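Local atomic coordinates of maltose/maltodextrin-binding protein (Thermus thermophilus, PDB entry 2GH9), a protein that binds maltotriose in a pocket of the periplasmic solute-binding fold, probably to deliver the sugar to a membrane transporter. Residues 172-175 / 179-182; 65-70 / 99-104; 196-201 / 254-259. All coordinates share one frame; numbering follows the deposited sequence.

Interaction 1. Residues 172-175 / 179-182; sequences FAKD and NLDP
Phe172 and Pro182 meet at the open end of a small antiparallel hairpin, away from its turn, one face of the aromatic ring lying against the proline. With CG beside the backbone N (chi1 -58°), the phenylalanine ring turns toward the second strand, where Pro182 CA lies over one face, 3.5 Å from Phe172 CD1, and Pro182 CB is offset toward the rim. On the same residue CB rests 3.4 Å from Asp181 O, while Leu180 CD2 reaches back to within 3.5 Å of Phe172 O and also touches the CG of Lys174, whose extended chain leads away. Between the strands, Asp181 N gives an almost straight bond to Ala173 O at 2.8 Å. A second, more bent one runs from Asp175 N to Asn179 O. Both Asp175 and Asp181 hold CG opposite the backbone N, and their carboxylates point the same way, side by side, planes 42° apart, with Asp175 OD2 and Asp181 OD2 2.9 Å apart. Lys184 forms a salt bridge with Asp175 OD2 and probably eases the repulsion, its pairing with Asp181 OD2 being long and weak; Thr183 OG1 is hydrogen-bonded to Asp181 OD1. The hairpin lies at the surface, with Phe172 packed inward on Met341 and Val344 of helix 341-357.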
ATOM      1  N   PHE A 172      -2.920  16.254  -1.873  1.00 34.74           N
ATOM      2  CA  PHE A 172      -2.566  17.664  -2.024  1.00 36.04           C
ATOM      3  C   PHE A 172      -2.822  18.138  -3.451  1.00 37.90           C
ATOM      4  O   PHE A 172      -2.644  17.377  -4.400  1.00 38.60           O
ATOM      5  CB  PHE A 172      -1.078  17.861  -1.756  1.00 35.57           C
ATOM      6  CG  PHE A 172      -0.615  17.410  -0.402  1.00 34.75           C
ATOM      7  CD1 PHE A 172      -0.978  18.099   0.741  1.00 35.02           C
ATOM      8  CD2 PHE A 172       0.258  16.343  -0.281  1.00 33.11           C
ATOM      9  CE1 PHE A 172      -0.504  17.699   1.999  1.00 35.09           C
ATOM     10  CE2 PHE A 172       0.736  15.951   0.953  1.00 34.08           C
ATOM     11  CZ  PHE A 172       0.358  16.623   2.095  1.00 34.79           C
ATOM     12  N   ALA A 173      -3.209  19.405  -3.599  1.00 40.29           N
ATOM     13  CA  ALA A 173      -3.319  20.047  -4.911  1.00 42.19           C
ATOM     14  C   ALA A 173      -1.932  20.190  -5.562  1.00 44.08           C
ATOM     15  O   ALA A 173      -0.936  20.368  -4.862  1.00 44.45           O
ATOM     16  CB  ALA A 173      -3.992  21.417  -4.765  1.00 41.93           C
ATOM     17  N   LYS A 174      -1.874  20.063  -6.888  1.00 46.56           N
ATOM     18  CA  LYS A 174      -0.648  20.334  -7.663  1.00 48.46           C
ATOM     19  C   LYS A 174      -0.542  21.827  -7.917  1.00 50.24           C
ATOM     20  O   LYS A 174      -1.536  22.473  -8.253  1.00 50.37           O
ATOM     21  CB  LYS A 174      -0.659  19.624  -9.019  1.00 48.78           C
ATOM     22  CG  LYS A 174      -0.393  18.136  -8.986  1.00 49.45           C
ATOM     23  CD  LYS A 174      -0.293  17.586 -10.411  1.00 49.19           C
ATOM     24  CE  LYS A 174      -0.324  16.065 -10.431  1.00 49.94           C
ATOM     25  NZ  LYS A 174      -0.463  15.513 -11.828  1.00 51.69           N
ATOM     26  N   ASP A 175       0.669  22.371  -7.799  1.00 52.53           N
ATOM     27  CA  ASP A 175       0.838  23.819  -7.724  1.00 53.28           C
ATOM     28  C   ASP A 175       1.713  24.448  -8.806  1.00 54.45           C
ATOM     29  O   ASP A 175       2.876  24.046  -9.029  1.00 54.97           O
ATOM     30  CB  ASP A 175       1.391  24.195  -6.356  1.00 53.96           C
ATOM     31  CG  ASP A 175       1.169  25.663  -6.009  1.00 54.45           C
ATOM     32  OD1 ASP A 175       1.212  26.519  -6.933  1.00 57.08           O
ATOM     33  OD2 ASP A 175       0.966  25.957  -4.801  1.00 57.99           O
ATOM     34  N   ASN A 179       4.166  20.516  -9.307  1.00 54.66           N
ATOM     35  CA  ASN A 179       4.595  20.092  -7.963  1.00 53.82           C
ATOM     36  C   ASN A 179       3.495  20.216  -6.915  1.00 53.11           C
ATOM     37  O   ASN A 179       2.779  21.213  -6.880  1.00 53.17           O
ATOM     38  CB  ASN A 179       5.792  20.926  -7.503  1.00 54.08           C
ATOM     39  CG  ASN A 179       6.981  20.794  -8.422  1.00 54.26           C
ATOM     40  OD1 ASN A 179       7.337  19.692  -8.849  1.00 54.01           O
ATOM     41  ND2 ASN A 179       7.610  21.920  -8.733  1.00 54.09           N
ATOM     42  N   LEU A 180       3.383  19.214  -6.041  1.00 52.22           N
ATOM     43  CA  LEU A 180       2.374  19.234  -4.985  1.00 51.07           C
ATOM     44  C   LEU A 180       2.603  20.404  -4.041  1.00 50.17           C
ATOM     45  O   LEU A 180       3.742  20.728  -3.709  1.00 50.28           O
ATOM     46  CB  LEU A 180       2.393  17.937  -4.181  1.00 51.00           C
ATOM     47  CG  LEU A 180       2.066  16.646  -4.934  1.00 50.97           C
ATOM     48  CD1 LEU A 180       2.492  15.476  -4.081  1.00 50.29           C
ATOM     49  CD2 LEU A 180       0.583  16.546  -5.315  1.00 50.43           C
ATOM     50  N   ASP A 181       1.512  21.043  -3.633  1.00 48.95           N
ATOM     51  CA  ASP A 181       1.550  22.059  -2.599  1.00 48.09           C
ATOM     52  C   ASP A 181       0.970  21.431  -1.341  1.00 46.86           C
ATOM     53  O   ASP A 181      -0.232  21.164  -1.286  1.00 46.74           O
ATOM     54  CB  ASP A 181       0.757  23.312  -3.004  1.00 48.21           C
ATOM     55  CG  ASP A 181       0.744  24.392  -1.918  1.00 48.85           C
ATOM     56  OD1 ASP A 181       1.425  24.232  -0.879  1.00 50.99           O
ATOM     57  OD2 ASP A 181       0.039  25.412  -2.088  1.00 50.19           O
ATOM     58  N   PRO A 182       1.823  21.188  -0.332  1.00 45.36           N
ATOM     59  CA  PRO A 182       1.367  20.650   0.950  1.00 45.06           C
ATOM     60  C   PRO A 182       0.482  21.598   1.765  1.00 44.29           C
ATOM     61  O   PRO A 182      -0.124  21.175   2.748  1.00 43.82           O
ATOM     62  CB  PRO A 182       2.672  20.338   1.697  1.00 44.71           C
ATOM     63  CG  PRO A 182       3.698  21.146   1.043  1.00 44.81           C
ATOM     64  CD  PRO A 182       3.281  21.385  -0.362  1.00 45.19           C
TER

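Interaction 2. Residues 65-70 / 99-104; sequences DWVGEM and FTFGGR. With GLC (alpha-D-glucopyranose), chain B.
Val67 meets two phenylalanines through separate methyl groups. Its CG2 comes 3.6 Å from Phe99 CD1, the two side chains crossing at about a right angle, whereas CG1 slides past Phe101 and lies 3.8 Å from its CB. The division follows from the rotamer: CG1 stands opposite the backbone N (chi1 164°), and CG2 opposite the carbonyl carbon. Next in the helix, Gly68 lays its CA over the centre of the Phe101 ring, 3.6 Å from the centroid and 8° off the ring normal, a CH-pi contact. A CB on this residue would come tightly against Phe101 CE1, so the absence of a side chain lets ring and helix backbone approach closely. No hydrogen bond joins the two segments, and this compact part rests on apolar packing, extended by Met106 of strand 104-113 and by Val268 and Val272 of strand 265-273. The setting is that of a periplasmic binding protein, in which the residues between strand 58-63 and the body of helix 67-72 present side chains to the sugar. Asp65 grips one glucose with both carboxylate oxygens: GLC O2 donates to OD1 and GLC O3 to OD2, each at 2.6 Å. Trp66 NE1 donates a bent hydrogen bond (139°) to GLC O3 at 2.8 Å, the oxygen lying at the indole edge, in its plane; Lys43 makes a cation-pi contact with the same indole. Away from the packed methyls and rings the second segment leaves the contact and turns toward solvent: beyond Phe101 the chain makes a type I' turn through Gly102 and Gly103, exposed residues whose positive phi suits glycine, and leads to exposed Arg104. The turn is closed by backbone bonds in both directions between Phe101 and Arg104.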
ATOM      1  N   ASP A  65       5.822   6.331  -0.214  1.00 21.36           N
ATOM      2  CA  ASP A  65       5.418   7.548   0.500  1.00 21.04           C
ATOM      3  C   ASP A  65       6.421   7.918   1.601  1.00 21.58           C
ATOM      4  O   ASP A  65       6.514   9.079   1.994  1.00 21.97           O
ATOM      5  CB  ASP A  65       3.971   7.461   1.015  1.00 21.04           C
ATOM      6  CG  ASP A  65       3.779   6.403   2.048  1.00 21.12           C
ATOM      7  OD1 ASP A  65       3.910   5.178   1.712  1.00 19.80           O
ATOM      8  OD2 ASP A  65       3.476   6.798   3.196  1.00 20.55           O
ATOM      9  N   TRP A  66       7.195   6.941   2.069  1.00 21.39           N
ATOM     10  CA  TRP A  66       8.237   7.167   3.074  1.00 22.07           C
ATOM     11  C   TRP A  66       9.515   7.880   2.556  1.00 22.40           C
ATOM     12  O   TRP A  66      10.341   8.296   3.373  1.00 21.73           O
ATOM     13  CB  TRP A  66       8.697   5.832   3.642  1.00 21.97           C
ATOM     14  CG  TRP A  66       7.698   5.056   4.409  1.00 20.83           C
ATOM     15  CD1 TRP A  66       6.381   5.377   4.635  1.00 20.83           C
ATOM     16  CD2 TRP A  66       7.923   3.802   5.052  1.00 20.61           C
ATOM     17  NE1 TRP A  66       5.789   4.404   5.393  1.00 21.39           N
ATOM     18  CE2 TRP A  66       6.712   3.427   5.670  1.00 21.27           C
ATOM     19  CE3 TRP A  66       9.038   2.963   5.185  1.00 21.19           C
ATOM     20  CZ2 TRP A  66       6.575   2.237   6.388  1.00 21.59           C
ATOM     21  CZ3 TRP A  66       8.904   1.776   5.896  1.00 20.95           C
ATOM     22  CH2 TRP A  66       7.684   1.428   6.501  1.00 21.94           C
ATOM     23  N   VAL A  67       9.667   8.019   1.235  1.00 22.94           N
ATOM     24  CA  VAL A  67      10.954   8.402   0.618  1.00 23.67           C
ATOM     25  C   VAL A  67      11.425   9.817   0.984  1.00 24.42           C
ATOM     26  O   VAL A  67      12.571   9.987   1.449  1.00 24.80           O
ATOM     27  CB  VAL A  67      10.965   8.151  -0.927  1.00 23.95           C
ATOM     28  CG1 VAL A  67      12.113   8.900  -1.649  1.00 23.66           C
ATOM     29  CG2 VAL A  67      11.082   6.655  -1.195  1.00 23.46           C
ATOM     30  N   GLY A  68      10.549  10.804   0.822  1.00 24.82           N
ATOM     31  CA  GLY A  68      10.867  12.193   1.173  1.00 24.95           C
ATOM     32  C   GLY A  68      11.304  12.383   2.614  1.00 25.16           C
ATOM     33  O   GLY A  68      12.330  12.989   2.849  1.00 25.39           O
ATOM     34  N   GLU A  69      10.537  11.864   3.578  1.00 25.32           N
ATOM     35  CA  GLU A  69      10.902  11.950   4.990  1.00 25.73           C
ATOM     36  C   GLU A  69      12.216  11.240   5.332  1.00 26.32           C
ATOM     37  O   GLU A  69      13.015  11.746   6.132  1.00 26.27           O
ATOM     38  CB  GLU A  69       9.786  11.385   5.866  1.00 25.97           C
ATOM     39  CG  GLU A  69      10.057  11.437   7.345  1.00 25.52           C
ATOM     40  CD  GLU A  69       8.972  10.824   8.171  1.00 26.66           C
ATOM     41  OE1 GLU A  69       7.908  10.450   7.611  1.00 29.44           O
ATOM     42  OE2 GLU A  69       9.179  10.723   9.393  1.00 29.43           O
ATOM     43  N   MET A  70      12.413  10.044   4.774  1.00 26.08           N
ATOM     44  CA  MET A  70      13.631   9.289   5.011  1.00 26.19           C
ATOM     45  C   MET A  70      14.866   9.961   4.376  1.00 26.58           C
ATOM     46  O   MET A  70      15.933  10.020   5.004  1.00 25.53           O
ATOM     47  CB  MET A  70      13.481   7.852   4.492  1.00 25.90           C
ATOM     48  CG  MET A  70      12.522   7.017   5.321  1.00 24.78           C
ATOM     49  SD  MET A  70      12.454   5.301   4.767  1.00 24.89           S
ATOM     50  CE  MET A  70      13.284   4.448   6.083  1.00 28.86           C
ATOM     51  N   PHE A  99      10.360   6.684  -6.365  1.00 26.39           N
ATOM     52  CA  PHE A  99      11.582   6.568  -5.573  1.00 26.98           C
ATOM     53  C   PHE A  99      12.634   7.621  -5.875  1.00 28.05           C
ATOM     54  O   PHE A  99      13.778   7.499  -5.424  1.00 27.99           O
ATOM     55  CB  PHE A  99      12.153   5.147  -5.691  1.00 25.84           C
ATOM     56  CG  PHE A  99      11.587   4.229  -4.670  1.00 24.62           C
ATOM     57  CD1 PHE A  99      12.216   4.060  -3.455  1.00 25.75           C
ATOM     58  CD2 PHE A  99      10.359   3.600  -4.886  1.00 24.90           C
ATOM     59  CE1 PHE A  99      11.656   3.250  -2.485  1.00 24.02           C
ATOM     60  CE2 PHE A  99       9.792   2.792  -3.915  1.00 22.10           C
ATOM     61  CZ  PHE A  99      10.428   2.615  -2.725  1.00 23.55           C
ATOM     62  N   THR A 100      12.228   8.660  -6.612  1.00 29.76           N
ATOM     63  CA  THR A 100      13.083   9.817  -6.907  1.00 30.42           C
ATOM     64  C   THR A 100      12.727  10.984  -5.977  1.00 31.57           C
ATOM     65  O   THR A 100      11.554  11.361  -5.827  1.00 32.19           O
ATOM     66  CB  THR A 100      12.988  10.208  -8.384  1.00 30.16           C
ATOM     67  OG1 THR A 100      13.460   9.119  -9.186  1.00 29.65           O
ATOM     68  CG2 THR A 100      13.817  11.475  -8.702  1.00 30.50           C
ATOM     69  N   PHE A 101      13.752  11.499  -5.307  1.00 32.63           N
ATOM     70  CA  PHE A 101      13.629  12.643  -4.412  1.00 33.15           C
ATOM     71  C   PHE A 101      14.903  13.506  -4.456  1.00 34.01           C
ATOM     72  O   PHE A 101      16.022  12.994  -4.404  1.00 34.29           O
ATOM     73  CB  PHE A 101      13.355  12.184  -2.988  1.00 33.05           C
ATOM     74  CG  PHE A 101      12.871  13.287  -2.089  1.00 32.44           C
ATOM     75  CD1 PHE A 101      11.579  13.790  -2.232  1.00 32.56           C
ATOM     76  CD2 PHE A 101      13.716  13.848  -1.132  1.00 32.30           C
ATOM     77  CE1 PHE A 101      11.128  14.816  -1.426  1.00 32.25           C
ATOM     78  CE2 PHE A 101      13.276  14.870  -0.311  1.00 31.90           C
ATOM     79  CZ  PHE A 101      11.979  15.353  -0.449  1.00 31.74           C
ATOM     80  N   GLY A 102      14.724  14.816  -4.550  1.00 34.88           N
ATOM     81  CA  GLY A 102      15.858  15.729  -4.715  1.00 35.09           C
ATOM     82  C   GLY A 102      16.572  15.508  -6.041  1.00 35.54           C
ATOM     83  O   GLY A 102      17.783  15.735  -6.149  1.00 36.15           O
ATOM     84  N   GLY A 103      15.825  15.059  -7.049  1.00 35.33           N
ATOM     85  CA  GLY A 103      16.402  14.698  -8.345  1.00 35.45           C
ATOM     86  C   GLY A 103      17.237  13.421  -8.377  1.00 35.34           C
ATOM     87  O   GLY A 103      17.903  13.137  -9.381  1.00 35.60           O
ATOM     88  N   ARG A 104      17.197  12.638  -7.301  1.00 34.42           N
ATOM     89  CA  ARG A 104      17.979  11.418  -7.225  1.00 34.73           C
ATOM     90  C   ARG A 104      17.118  10.199  -6.950  1.00 33.50           C
ATOM     91  O   ARG A 104      16.098  10.281  -6.253  1.00 33.46           O
ATOM     92  CB  ARG A 104      19.006  11.541  -6.115  1.00 35.11           C
ATOM     93  CG  ARG A 104      19.943  12.717  -6.302  1.00 37.13           C
ATOM     94  CD  ARG A 104      21.112  12.579  -5.396  1.00 39.10           C
ATOM     95  NE  ARG A 104      21.780  13.856  -5.204  1.00 45.12           N
ATOM     96  CZ  ARG A 104      22.925  14.001  -4.541  1.00 47.00           C
ATOM     97  NH1 ARG A 104      23.535  12.935  -4.005  1.00 47.98           N
ATOM     98  NH2 ARG A 104      23.455  15.219  -4.414  1.00 47.55           N
TER
HETATM   99  C1  GLC B   3       0.220   3.269   3.785  1.00 21.41           C
HETATM  100  C2  GLC B   3       1.492   4.097   3.773  1.00 23.81           C
HETATM  101  C3  GLC B   3       2.009   4.295   5.188  1.00 20.91           C
HETATM  102  C4  GLC B   3       0.895   4.874   6.053  1.00 22.87           C
HETATM  103  C5  GLC B   3      -0.383   4.024   6.004  1.00 21.20           C
HETATM  104  C6  GLC B   3      -1.564   4.650   6.760  1.00 22.18           C
HETATM  105  O2  GLC B   3       2.497   3.460   2.962  1.00 23.79           O
HETATM  106  O3  GLC B   3       3.129   5.174   5.177  1.00 20.11           O
HETATM  107  O4  GLC B   3       1.389   4.972   7.388  1.00 22.90           O
HETATM  108  O5  GLC B   3      -0.785   3.849   4.642  1.00 20.90           O
HETATM  109  O6  GLC B   3      -2.521   3.627   7.063  1.00 25.43           O

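Interaction 3. Residues 196-201 / 254-259. Unlike the reference sequence in segment 254-259: Val254 (reference Ala).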
ATOM      1  N   LEU A 196     -16.457  10.730   4.784  1.00 25.96           N
ATOM      2  CA  LEU A 196     -16.636  10.247   6.159  1.00 26.20           C
ATOM      3  C   LEU A 196     -18.069   9.791   6.464  1.00 25.91           C
ATOM      4  O   LEU A 196     -18.262   8.824   7.207  1.00 26.38           O
ATOM      5  CB  LEU A 196     -16.224  11.311   7.174  1.00 26.64           C
ATOM      6  CG  LEU A 196     -14.738  11.632   7.300  1.00 27.15           C
ATOM      7  CD1 LEU A 196     -14.532  12.566   8.514  1.00 29.83           C
ATOM      8  CD2 LEU A 196     -13.928  10.344   7.425  1.00 26.06           C
ATOM      9  N   GLN A 197     -19.059  10.466   5.888  1.00 26.41           N
ATOM     10  CA  GLN A 197     -20.466  10.006   6.007  1.00 26.33           C
ATOM     11  C   GLN A 197     -20.715   8.642   5.330  1.00 25.87           C
ATOM     12  O   GLN A 197     -21.350   7.751   5.900  1.00 25.98           O
ATOM     13  CB  GLN A 197     -21.410  11.058   5.425  1.00 26.92           C
ATOM     14  CG  GLN A 197     -22.886  10.843   5.792  1.00 28.08           C
ATOM     15  CD  GLN A 197     -23.117  10.735   7.306  1.00 29.77           C
ATOM     16  OE1 GLN A 197     -22.829  11.664   8.056  1.00 32.84           O
ATOM     17  NE2 GLN A 197     -23.605   9.596   7.748  1.00 30.23           N
ATOM     18  N   PHE A 198     -20.200   8.463   4.118  1.00 25.61           N
ATOM     19  CA  PHE A 198     -20.276   7.148   3.470  1.00 25.23           C
ATOM     20  C   PHE A 198     -19.593   6.053   4.309  1.00 25.29           C
ATOM     21  O   PHE A 198     -20.139   4.935   4.466  1.00 24.39           O
ATOM     22  CB  PHE A 198     -19.668   7.180   2.063  1.00 24.83           C
ATOM     23  CG  PHE A 198     -19.488   5.818   1.476  1.00 24.21           C
ATOM     24  CD1 PHE A 198     -20.588   5.076   1.117  1.00 22.33           C
ATOM     25  CD2 PHE A 198     -18.229   5.259   1.331  1.00 23.04           C
ATOM     26  CE1 PHE A 198     -20.451   3.798   0.623  1.00 21.90           C
ATOM     27  CE2 PHE A 198     -18.083   3.975   0.839  1.00 21.98           C
ATOM     28  CZ  PHE A 198     -19.194   3.249   0.471  1.00 23.50           C
ATOM     29  N   ILE A 199     -18.403   6.367   4.840  1.00 25.63           N
ATOM     30  CA  ILE A 199     -17.703   5.420   5.703  1.00 26.03           C
ATOM     31  C   ILE A 199     -18.536   5.135   6.960  1.00 26.62           C
ATOM     32  O   ILE A 199     -18.723   3.977   7.312  1.00 26.51           O
ATOM     33  CB  ILE A 199     -16.252   5.841   6.042  1.00 25.89           C
ATOM     34  CG1 ILE A 199     -15.399   5.902   4.768  1.00 25.40           C
ATOM     35  CG2 ILE A 199     -15.639   4.854   7.060  1.00 24.92           C
ATOM     36  CD1 ILE A 199     -14.167   6.809   4.848  1.00 25.61           C
ATOM     37  N   LYS A 200     -19.075   6.167   7.600  1.00 27.26           N
ATOM     38  CA  LYS A 200     -20.047   5.935   8.697  1.00 28.94           C
ATOM     39  C   LYS A 200     -21.197   5.019   8.294  1.00 28.73           C
ATOM     40  O   LYS A 200     -21.537   4.075   9.017  1.00 28.78           O
ATOM     41  CB  LYS A 200     -20.618   7.244   9.228  1.00 28.91           C
ATOM     42  CG  LYS A 200     -19.700   7.954  10.149  1.00 31.47           C
ATOM     43  CD  LYS A 200     -20.268   9.320  10.603  1.00 31.57           C
ATOM     44  CE  LYS A 200     -21.411   9.193  11.617  1.00 34.43           C
ATOM     45  NZ  LYS A 200     -21.892  10.572  11.988  1.00 34.63           N
ATOM     46  N   ASP A 201     -21.765   5.286   7.119  1.00 29.39           N
ATOM     47  CA  ASP A 201     -22.913   4.541   6.620  1.00 28.92           C
ATOM     48  C   ASP A 201     -22.598   3.078   6.438  1.00 29.03           C
ATOM     49  O   ASP A 201     -23.489   2.250   6.546  1.00 27.99           O
ATOM     50  CB  ASP A 201     -23.435   5.114   5.287  1.00 29.40           C
ATOM     51  CG  ASP A 201     -24.064   6.495   5.426  1.00 30.64           C
ATOM     52  OD1 ASP A 201     -24.309   6.962   6.561  1.00 30.37           O
ATOM     53  OD2 ASP A 201     -24.317   7.129   4.374  1.00 31.87           O
ATOM     54  N   VAL A 254     -18.209   2.369  -6.997  1.00 22.89           N
ATOM     55  CA  VAL A 254     -18.195   3.771  -6.674  1.00 23.26           C
ATOM     56  C   VAL A 254     -19.276   3.990  -5.621  1.00 24.13           C
ATOM     57  O   VAL A 254     -20.410   3.513  -5.787  1.00 24.99           O
ATOM     58  CB  VAL A 254     -18.425   4.638  -7.933  1.00 23.20           C
ATOM     59  CG1 VAL A 254     -18.269   6.147  -7.622  1.00 22.98           C
ATOM     60  CG2 VAL A 254     -17.449   4.232  -8.998  1.00 19.95           C
ATOM     61  N   PRO A 255     -18.918   4.673  -4.509  1.00 24.98           N
ATOM     62  CA  PRO A 255     -19.917   4.909  -3.454  1.00 24.71           C
ATOM     63  C   PRO A 255     -21.078   5.757  -3.987  1.00 24.93           C
ATOM     64  O   PRO A 255     -20.883   6.561  -4.910  1.00 25.29           O
ATOM     65  CB  PRO A 255     -19.143   5.678  -2.380  1.00 24.78           C
ATOM     66  CG  PRO A 255     -17.704   5.540  -2.712  1.00 26.15           C
ATOM     67  CD  PRO A 255     -17.598   5.239  -4.171  1.00 24.83           C
ATOM     68  N   PRO A 256     -22.273   5.584  -3.409  1.00 24.63           N
ATOM     69  CA  PRO A 256     -23.428   6.362  -3.825  1.00 24.33           C
ATOM     70  C   PRO A 256     -23.252   7.845  -3.449  1.00 23.86           C
ATOM     71  O   PRO A 256     -22.784   8.162  -2.355  1.00 23.96           O
ATOM     72  CB  PRO A 256     -24.575   5.715  -3.045  1.00 24.94           C
ATOM     73  CG  PRO A 256     -23.918   5.148  -1.822  1.00 25.58           C
ATOM     74  CD  PRO A 256     -22.579   4.679  -2.286  1.00 24.96           C
ATOM     75  N   GLY A 257     -23.589   8.744  -4.371  1.00 23.61           N
ATOM     76  CA  GLY A 257     -23.406  10.187  -4.165  1.00 23.64           C
ATOM     77  C   GLY A 257     -22.075  10.773  -4.645  1.00 23.64           C
ATOM     78  O   GLY A 257     -21.944  12.000  -4.745  1.00 24.18           O
ATOM     79  N   ALA A 258     -21.091   9.911  -4.911  1.00 23.07           N
ATOM     80  CA  ALA A 258     -19.774  10.331  -5.393  1.00 23.35           C
ATOM     81  C   ALA A 258     -19.832  10.716  -6.870  1.00 22.95           C
ATOM     82  O   ALA A 258     -20.354   9.979  -7.696  1.00 22.59           O
ATOM     83  CB  ALA A 258     -18.728   9.232  -5.158  1.00 22.55           C
ATOM     84  N   LYS A 259     -19.308  11.894  -7.174  1.00 23.23           N
ATOM     85  CA  LYS A 259     -19.281  12.426  -8.542  1.00 23.72           C
ATOM     86  C   LYS A 259     -18.235  11.791  -9.460  1.00 24.03           C
ATOM     87  O   LYS A 259     -18.356  11.877 -10.684  1.00 23.57           O
ATOM     88  CB  LYS A 259     -19.052  13.940  -8.507  1.00 23.59           C
ATOM     89  CG  LYS A 259     -17.724  14.381  -7.890  1.00 24.26           C
ATOM     90  CD  LYS A 259     -17.640  15.871  -7.787  1.00 24.14           C
ATOM     91  CE  LYS A 259     -16.224  16.308  -7.451  1.00 27.13           C
ATOM     92  NZ  LYS A 259     -16.125  17.775  -7.134  1.00 27.26           N
TER
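A chi1 of 169° sets CG of Phe198 opposite its backbone N, and chi2 of 69° then turns the ring flat toward the loop carrying Pro255 and Pro256. Pro255 CB sits over the middle of the ring, 3.5 Å from the centroid and only 3° off the ring normal, a CH-pi contact in which the CB is nearly equidistant from all six ring carbons. Pro256 adds its CD, 3.7 Å from Phe198 CE1. Both prolines cross the phenylalanine at about a right angle. An alanine at Phe198 would remove the ring under Pro255 CB and would probably leave both prolines without their apolar partner on the helix, opening a gap beside Phe162 and Trp131. Phe162 of helix 156-166 also meets Phe198, edge-to-face, and Trp131 packs on the same ring. Within the helix, Gln197 NE2 donates a hydrogen bond to Asp201 OD1 one turn later, at 3.0 Å, coming from above the carboxylate plane. Pro255 begins a type II turn whose third residue, Gly257, has backbone angles that call for glycine. This is aromatic-proline packing, by which helix 189-204 is joined to the loop between strands 247-250 and 265-273 of the solute-binding fold.

Along the chain the contacts come in series: interaction 2 closes before interaction 1 opens, and interaction 1 closes before interaction 3 opens. The centres of interactions 1 and 2 lie about 16 Å apart. Those of interactions 1 and 3 are about 25 Å apart, and those of interactions 2 and 3 about 33 Å; no two touch. Strand 100-101 of interaction 2 is part of the large mixed sheet, and the other segment supplies Asp65 and Trp66 to the sugar pocket. Helix 341-357 connects interactions 1 and 3, packing on Phe172 and on Leu196, Ile199 and Lys200. Interaction 1 seats a surface hairpin, followed directly by helix 189-204, which interaction 3 ties to the loop after strand 247-250, both away from the residues gripping the sugar in interaction 2.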